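Side-chain contacts in uncharacterized protein (Mycobacterium tuberculosis, PDB 3KFW), which is of unknown function but probably acts as a PaaX-type, DNA-binding transcriptional regulator: residues A[105-110]-A[121-126]; A[173-178]-A[182-187]. One frame throughout, in Å; residues are numbered along the deposited sequence.

Contact 1 (A[105-110]-A[121-126]); sequences ALRTCM and GVWMRP
In the central Cas2-like domain, helix 100-112 packs on the antiparallel sheet through Met110, a selenomethionine, and Trp123 of strand 122-126. Met110 lies obliquely across one face of the indole, its CG over the centre of the ring system. Its CB is 3.5 Å from the centroid of the six-membered ring and 14° off the ring normal, which meets the geometry of a CH-pi contact. Further along the chain, Met110 SE stands 4.3 Å from the centroid of the five-membered ring, 21° off its normal, a Met-aromatic contact. The bend at chi2 turns the selenium and its methyl over the pyrrole part, where Met110 CE comes within 3.5 Å of Trp123 CD1. The benzo rim of the same indole meets Arg107, whose NH1 is 3.7 Å from Trp123 CH2. The two planes are 52° apart, so this is no parallel stack; the ring rim lies over one guanidinium face, with Trp123 CZ2 3.8 Å above that plane. Arg107 NH1 also forms a salt bridge with Glu117 OE2 on strand 116-119, which probably helps fix the guanidinium. His111 adds an edge-to-face contact to Trp123, while Leu91 of strand 88-93 packs on Met110. The helix thus covers the buried Trp123 of the strand; this helix-on-sheet layering and the antiparallel strand order 2-3-1-4 are consistent with the ferredoxin-like fold of Cas2-type domains.

Contact 2 (A[173-178]-A[182-187]); sequences GDMAAA and PGRFVV
Met175, a selenomethionine, reaches across to helix 181-195 and makes the nearest side-chain approach: its SE lies 3.5 Å from Arg184 CG. The two side chains cross at about a right angle, and the selenium also sits at the edge of the Arg184 guanidinium, in its plane, 3.9 Å from Arg184 NE. With CG anti to the backbone N (chi1 -168°), Met175 bends at chi2 and again at chi3, which brings its CE to 3.8 Å from Arg184 O. Val187 lies about one turn further along the helix. Its two methyls divide the work: Val187 CG1 meets Met175 CB at 3.9 Å, whereas Val187 CG2 rests against the methylene of Asp174, CB, also at 3.9 Å. At the turn end, Ala178 CB points at the facing backbone, 3.8 Å from Gly183 C; here the CA atoms of Ala178 and Gly183 are just 5.2 Å apart. No hydrogen bond joins the segments; the contact rests on van der Waals packing, mostly of apolar groups. The helical segments run nearly antiparallel, 167° between directions with axes 9.1 Å apart, as in a helical hairpin. In its connection, Asp180 OD1 accepts a hydrogen bond from Gly183 N. Helix 212-234 lies across one face of the hairpin and touches both of its helices, Phe222 meeting Met175 and Ala225 meeting Arg184, while Phe185, directed away from helix 161-177, packs on helix 5-13 and on Phe222.

Overall arrangement
Contact 1 is buried and contact 2 lies at the surface; their centres are 32 Å apart, on opposite sides of the chain's centre, and their nearest atoms about 21 Å apart. They share no element: contact 1 joins helix 100-112 to strand 122-126, contact 2 joins helices 161-177 and 181-195. Neither has a hydrogen bond across its segments, and each involves a selenomethionine and an arginine. In contact 1 both residues converge on an aromatic ring; in contact 2 the selenomethionine touches the arginine itself, and small residues are consistent with the close backbones at Ala178 and Gly183. Along the chain they follow in series, one in the Cas2-like part of the protein and the other in the PaaX-type C-terminal part.

Contact 1 (A[105-110]-A[121-126])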
ATOM      1  N   ALA A 105      -8.325  -9.325  11.653  1.00 17.85           N
ATOM      2  CA  ALA A 105      -7.651 -10.029  12.766  1.00 18.16           C
ATOM      3  C   ALA A 105      -6.185  -9.679  12.754  1.00 19.30           C
ATOM      4  O   ALA A 105      -5.601  -9.528  13.805  1.00 20.52           O
ATOM      5  CB  ALA A 105      -7.865 -11.567  12.725  1.00 17.20           C
ATOM      6  N   LEU A 106      -5.573  -9.497  11.587  1.00 20.58           N
ATOM      7  CA  LEU A 106      -4.188  -8.992  11.596  1.00 21.29           C
ATOM      8  C   LEU A 106      -4.064  -7.638  12.325  1.00 22.29           C
ATOM      9  O   LEU A 106      -3.169  -7.509  13.156  1.00 22.89           O
ATOM     10  CB  LEU A 106      -3.583  -8.960  10.196  1.00 20.86           C
ATOM     11  CG  LEU A 106      -2.183  -8.360  10.130  1.00 24.67           C
ATOM     12  CD1 LEU A 106      -1.215  -9.222  10.926  1.00 29.88           C
ATOM     13  CD2 LEU A 106      -1.724  -8.244   8.680  1.00 26.19           C
ATOM     14  N   ARG A 107      -4.943  -6.644  12.060  1.00 22.35           N
ATOM     15  CA  ARG A 107      -4.835  -5.333  12.760  1.00 22.54           C
ATOM     16  C   ARG A 107      -5.010  -5.597  14.255  1.00 22.13           C
ATOM     17  O   ARG A 107      -4.184  -5.197  15.062  1.00 23.01           O
ATOM     18  CB  ARG A 107      -5.850  -4.217  12.325  1.00 21.96           C
ATOM     19  CG  ARG A 107      -5.928  -3.902  10.823  1.00 26.22           C
ATOM     20  CD  ARG A 107      -6.678  -2.577  10.452  1.00 23.96           C
ATOM     21  NE  ARG A 107      -5.964  -1.507  11.091  1.00 28.64           N
ATOM     22  CZ  ARG A 107      -4.949  -0.835  10.531  1.00 29.79           C
ATOM     23  NH1 ARG A 107      -4.356   0.093  11.258  1.00 30.35           N
ATOM     24  NH2 ARG A 107      -4.501  -1.104   9.288  1.00 26.67           N
ATOM     25  N   THR A 108      -6.079  -6.274  14.616  1.00 21.19           N
ATOM     26  CA  THR A 108      -6.323  -6.623  16.003  1.00 21.54           C
ATOM     27  C   THR A 108      -5.154  -7.323  16.653  1.00 22.37           C
ATOM     28  O   THR A 108      -4.907  -7.115  17.833  1.00 22.67           O
ATOM     29  CB  THR A 108      -7.526  -7.532  16.073  1.00 20.81           C
ATOM     30  OG1 THR A 108      -8.529  -6.878  15.319  1.00 20.72           O
ATOM     31  CG2 THR A 108      -8.025  -7.727  17.507  1.00 18.70           C
ATOM     32  N   CYS A 109      -4.436  -8.138  15.886  1.00 22.82           N
ATOM     33  CA  CYS A 109      -3.254  -8.813  16.393  1.00 24.71           C
ATOM     34  C   CYS A 109      -2.048  -7.854  16.565  1.00 24.56           C
ATOM     35  O   CYS A 109      -1.371  -7.894  17.579  1.00 24.51           O
ATOM     36  CB  CYS A 109      -2.897 -10.005  15.499  1.00 25.00           C
ATOM     37  SG  CYS A 109      -1.511 -10.976  16.102  1.00 31.46           S
HETATM   38  N   MSE A 110      -1.772  -7.004  15.586  1.00 24.86           N
HETATM   39  CA  MSE A 110      -0.747  -5.966  15.773  1.00 26.42           C
HETATM   40  C   MSE A 110      -1.039  -5.057  16.984  1.00 27.54           C
HETATM   41  O   MSE A 110      -0.149  -4.795  17.781  1.00 28.42           O
HETATM   42  CB  MSE A 110      -0.573  -5.157  14.508  1.00 26.09           C
HETATM   43  CG  MSE A 110      -0.125  -5.986  13.322  1.00 28.17           C
HETATM   44 SE   MSE A 110       1.628  -6.792  13.628  1.00 35.57          SE
HETATM   45  CE  MSE A 110       2.187  -6.980  11.783  1.00 34.14           C
ATOM     46  N   GLY A 121       1.352  -1.527   6.031  1.00 28.88           N
ATOM     47  CA  GLY A 121       2.086  -2.797   5.987  1.00 28.72           C
ATOM     48  C   GLY A 121       3.426  -2.837   6.752  1.00 29.29           C
ATOM     49  O   GLY A 121       4.161  -3.829   6.662  1.00 29.56           O
ATOM     50  N   VAL A 122       3.755  -1.750   7.461  1.00 28.16           N
ATOM     51  CA  VAL A 122       4.953  -1.650   8.247  1.00 27.79           C
ATOM     52  C   VAL A 122       4.592  -1.372   9.723  1.00 28.25           C
ATOM     53  O   VAL A 122       4.174  -0.256  10.077  1.00 29.43           O
ATOM     54  CB  VAL A 122       5.838  -0.461   7.760  1.00 28.23           C
ATOM     55  CG1 VAL A 122       7.151  -0.505   8.436  1.00 26.09           C
ATOM     56  CG2 VAL A 122       6.046  -0.492   6.247  1.00 27.95           C
ATOM     57  N   TRP A 123       4.777  -2.366  10.584  1.00 27.41           N
ATOM     58  CA  TRP A 123       4.465  -2.246  11.975  1.00 26.64           C
ATOM     59  C   TRP A 123       5.764  -2.361  12.754  1.00 27.11           C
ATOM     60  O   TRP A 123       6.640  -3.129  12.355  1.00 28.18           O
ATOM     61  CB  TRP A 123       3.496  -3.341  12.382  1.00 26.49           C
ATOM     62  CG  TRP A 123       2.168  -3.291  11.729  1.00 25.98           C
ATOM     63  CD1 TRP A 123       1.838  -3.796  10.485  1.00 28.30           C
ATOM     64  CD2 TRP A 123       0.960  -2.774  12.276  1.00 25.07           C
ATOM     65  NE1 TRP A 123       0.505  -3.625  10.240  1.00 25.45           N
ATOM     66  CE2 TRP A 123      -0.066  -2.994  11.307  1.00 25.29           C
ATOM     67  CE3 TRP A 123       0.633  -2.141  13.484  1.00 24.47           C
ATOM     68  CZ2 TRP A 123      -1.382  -2.561  11.487  1.00 26.04           C
ATOM     69  CZ3 TRP A 123      -0.681  -1.727  13.683  1.00 24.84           C
ATOM     70  CH2 TRP A 123      -1.672  -1.927  12.686  1.00 28.20           C
HETATM   71  N   MSE A 124       5.915  -1.586  13.834  1.00 26.63           N
HETATM   72  CA  MSE A 124       7.180  -1.575  14.604  1.00 26.97           C
HETATM   73  C   MSE A 124       6.904  -1.361  16.034  1.00 26.46           C
HETATM   74  O   MSE A 124       5.840  -0.888  16.390  1.00 27.07           O
HETATM   75  CB  MSE A 124       8.093  -0.410  14.241  1.00 26.63           C
HETATM   76  CG  MSE A 124       8.573  -0.435  12.883  1.00 30.91           C
HETATM   77 SE   MSE A 124       9.442   1.237  12.386  1.00 37.24          SE
HETATM   78  CE  MSE A 124      11.146   0.932  13.298  1.00 30.99           C
ATOM     79  N   ARG A 125       7.890  -1.678  16.853  1.00 27.05           N
ATOM     80  CA  ARG A 125       7.874  -1.318  18.265  1.00 28.01           C
ATOM     81  C   ARG A 125       9.269  -1.565  18.805  1.00 28.18           C
ATOM     82  O   ARG A 125      10.047  -2.255  18.166  1.00 28.74           O
ATOM     83  CB  ARG A 125       6.808  -2.108  19.061  1.00 27.01           C
ATOM     84  CG  ARG A 125       7.132  -3.575  19.242  1.00 28.82           C
ATOM     85  CD  ARG A 125       6.984  -3.988  20.693  1.00 30.75           C
ATOM     86  NE  ARG A 125       5.995  -3.134  21.341  1.00 32.91           N
ATOM     87  CZ  ARG A 125       6.259  -2.295  22.331  1.00 27.85           C
ATOM     88  NH1 ARG A 125       7.474  -2.200  22.801  1.00 22.81           N
ATOM     89  NH2 ARG A 125       5.290  -1.553  22.826  1.00 27.44           N
ATOM     90  N   PRO A 126       9.617  -0.962  19.960  1.00 28.93           N
ATOM     91  CA  PRO A 126      10.939  -1.262  20.537  1.00 28.95           C
ATOM     92  C   PRO A 126      11.035  -2.737  20.933  1.00 29.79           C
ATOM     93  O   PRO A 126      10.019  -3.336  21.215  1.00 30.90           O
ATOM     94  CB  PRO A 126      10.993  -0.363  21.765  1.00 28.26           C
ATOM     95  CG  PRO A 126       9.995   0.717  21.511  1.00 28.47           C
ATOM     96  CD  PRO A 126       8.928   0.145  20.663  1.00 28.74           C
TER

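Contact 2 (A[173-178]-A[182-187])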
ATOM      1  N   GLY A 173      -8.046  12.578  36.861  1.00 30.58           N
ATOM      2  CA  GLY A 173      -9.093  13.556  37.267  1.00 31.80           C
ATOM      3  C   GLY A 173     -10.479  12.944  37.542  1.00 33.48           C
ATOM      4  O   GLY A 173     -11.148  13.324  38.518  1.00 34.38           O
ATOM      5  N   ASP A 174     -10.901  11.975  36.714  1.00 33.41           N
ATOM      6  CA  ASP A 174     -12.169  11.270  36.901  1.00 33.65           C
ATOM      7  C   ASP A 174     -12.194  10.469  38.222  1.00 34.06           C
ATOM      8  O   ASP A 174     -13.201  10.520  38.957  1.00 33.82           O
ATOM      9  CB  ASP A 174     -12.449  10.312  35.728  1.00 34.23           C
ATOM     10  CG  ASP A 174     -12.934  11.021  34.434  1.00 35.81           C
ATOM     11  OD1 ASP A 174     -13.213  12.254  34.443  1.00 38.95           O
ATOM     12  OD2 ASP A 174     -13.046  10.318  33.384  1.00 36.36           O
HETATM   13  N   MSE A 175     -11.112   9.717  38.499  1.00 33.94           N
HETATM   14  CA  MSE A 175     -10.925   9.037  39.784  1.00 33.78           C
HETATM   15  C   MSE A 175     -10.914  10.023  40.973  1.00 33.90           C
HETATM   16  O   MSE A 175     -11.728   9.897  41.896  1.00 33.82           O
HETATM   17  CB  MSE A 175      -9.656   8.174  39.775  1.00 34.50           C
HETATM   18  CG  MSE A 175      -9.511   7.159  40.985  1.00 33.38           C
HETATM   19 SE   MSE A 175     -10.961   5.833  40.981  1.00 38.42          SE
HETATM   20  CE  MSE A 175     -10.047   4.284  40.183  1.00 35.29           C
ATOM     21  N   ALA A 176     -10.035  11.024  40.939  1.00 33.75           N
ATOM     22  CA  ALA A 176     -10.015  12.048  42.004  1.00 33.40           C
ATOM     23  C   ALA A 176     -11.452  12.550  42.291  1.00 33.37           C
ATOM     24  O   ALA A 176     -11.847  12.694  43.437  1.00 32.26           O
ATOM     25  CB  ALA A 176      -9.089  13.199  41.615  1.00 32.20           C
ATOM     26  N   ALA A 177     -12.230  12.786  41.225  1.00 33.55           N
ATOM     27  CA  ALA A 177     -13.600  13.274  41.347  1.00 33.68           C
ATOM     28  C   ALA A 177     -14.641  12.191  41.667  1.00 34.63           C
ATOM     29  O   ALA A 177     -15.778  12.533  41.989  1.00 35.34           O
ATOM     30  CB  ALA A 177     -14.000  13.972  40.088  1.00 33.36           C
ATOM     31  N   ALA A 178     -14.303  10.904  41.556  1.00 34.41           N
ATOM     32  CA  ALA A 178     -15.327   9.898  41.783  1.00 34.27           C
ATOM     33  C   ALA A 178     -15.726   9.917  43.240  1.00 34.85           C
ATOM     34  O   ALA A 178     -14.915  10.200  44.133  1.00 34.72           O
ATOM     35  CB  ALA A 178     -14.905   8.538  41.342  1.00 33.87           C
ATOM     36  N   PRO A 182     -19.286   2.623  43.297  1.00 37.31           N
ATOM     37  CA  PRO A 182     -19.784   2.485  41.927  1.00 36.81           C
ATOM     38  C   PRO A 182     -19.112   3.428  40.896  1.00 36.53           C
ATOM     39  O   PRO A 182     -18.750   2.964  39.806  1.00 36.28           O
ATOM     40  CB  PRO A 182     -21.275   2.818  42.068  1.00 37.41           C
ATOM     41  CG  PRO A 182     -21.592   2.502  43.477  1.00 36.48           C
ATOM     42  CD  PRO A 182     -20.383   2.835  44.256  1.00 36.78           C
ATOM     43  N   GLY A 183     -18.951   4.720  41.232  1.00 35.79           N
ATOM     44  CA  GLY A 183     -18.123   5.664  40.437  1.00 34.69           C
ATOM     45  C   GLY A 183     -16.644   5.282  40.260  1.00 34.64           C
ATOM     46  O   GLY A 183     -16.119   5.307  39.137  1.00 33.88           O
ATOM     47  N   ARG A 184     -15.969   4.916  41.357  1.00 34.72           N
ATOM     48  CA  ARG A 184     -14.572   4.415  41.295  1.00 34.73           C
ATOM     49  C   ARG A 184     -14.467   3.150  40.416  1.00 34.11           C
ATOM     50  O   ARG A 184     -13.535   2.978  39.622  1.00 34.00           O
ATOM     51  CB  ARG A 184     -14.000   4.153  42.702  1.00 34.63           C
ATOM     52  CG  ARG A 184     -13.387   5.384  43.396  1.00 38.07           C
ATOM     53  CD  ARG A 184     -12.713   5.033  44.764  1.00 44.21           C
ATOM     54  NE  ARG A 184     -11.255   4.700  44.723  1.00 47.78           N
ATOM     55  CZ  ARG A 184     -10.552   4.154  45.747  1.00 48.73           C
ATOM     56  NH1 ARG A 184     -11.138   3.842  46.913  1.00 49.07           N
ATOM     57  NH2 ARG A 184      -9.252   3.900  45.624  1.00 47.74           N
ATOM     58  N   PHE A 185     -15.440   2.267  40.551  1.00 33.66           N
ATOM     59  CA  PHE A 185     -15.446   1.053  39.766  1.00 33.43           C
ATOM     60  C   PHE A 185     -15.448   1.397  38.263  1.00 33.45           C
ATOM     61  O   PHE A 185     -14.579   0.934  37.517  1.00 34.34           O
ATOM     62  CB  PHE A 185     -16.647   0.180  40.153  1.00 32.98           C
ATOM     63  CG  PHE A 185     -16.857  -0.965  39.243  1.00 32.66           C
ATOM     64  CD1 PHE A 185     -16.483  -2.243  39.627  1.00 31.57           C
ATOM     65  CD2 PHE A 185     -17.413  -0.771  37.980  1.00 34.47           C
ATOM     66  CE1 PHE A 185     -16.665  -3.329  38.782  1.00 31.83           C
ATOM     67  CE2 PHE A 185     -17.588  -1.835  37.111  1.00 36.13           C
ATOM     68  CZ  PHE A 185     -17.215  -3.140  37.533  1.00 36.36           C
ATOM     69  N   VAL A 186     -16.406   2.215  37.821  1.00 32.66           N
ATOM     70  CA  VAL A 186     -16.493   2.590  36.397  1.00 31.69           C
ATOM     71  C   VAL A 186     -15.211   3.257  35.887  1.00 32.07           C
ATOM     72  O   VAL A 186     -14.752   2.979  34.770  1.00 33.49           O
ATOM     73  CB  VAL A 186     -17.729   3.500  36.103  1.00 31.80           C
ATOM     74  CG1 VAL A 186     -17.704   4.002  34.664  1.00 28.68           C
ATOM     75  CG2 VAL A 186     -19.034   2.754  36.440  1.00 29.34           C
ATOM     76  N   VAL A 187     -14.628   4.134  36.692  1.00 30.99           N
ATOM     77  CA  VAL A 187     -13.352   4.731  36.309  1.00 30.13           C
ATOM     78  C   VAL A 187     -12.189   3.717  36.206  1.00 29.48           C
ATOM     79  O   VAL A 187     -11.401   3.761  35.260  1.00 29.85           O
ATOM     80  CB  VAL A 187     -12.956   5.843  37.259  1.00 30.08           C
ATOM     81  CG1 VAL A 187     -11.592   6.277  36.915  1.00 29.00           C
ATOM     82  CG2 VAL A 187     -13.961   7.007  37.144  1.00 28.64           C
TER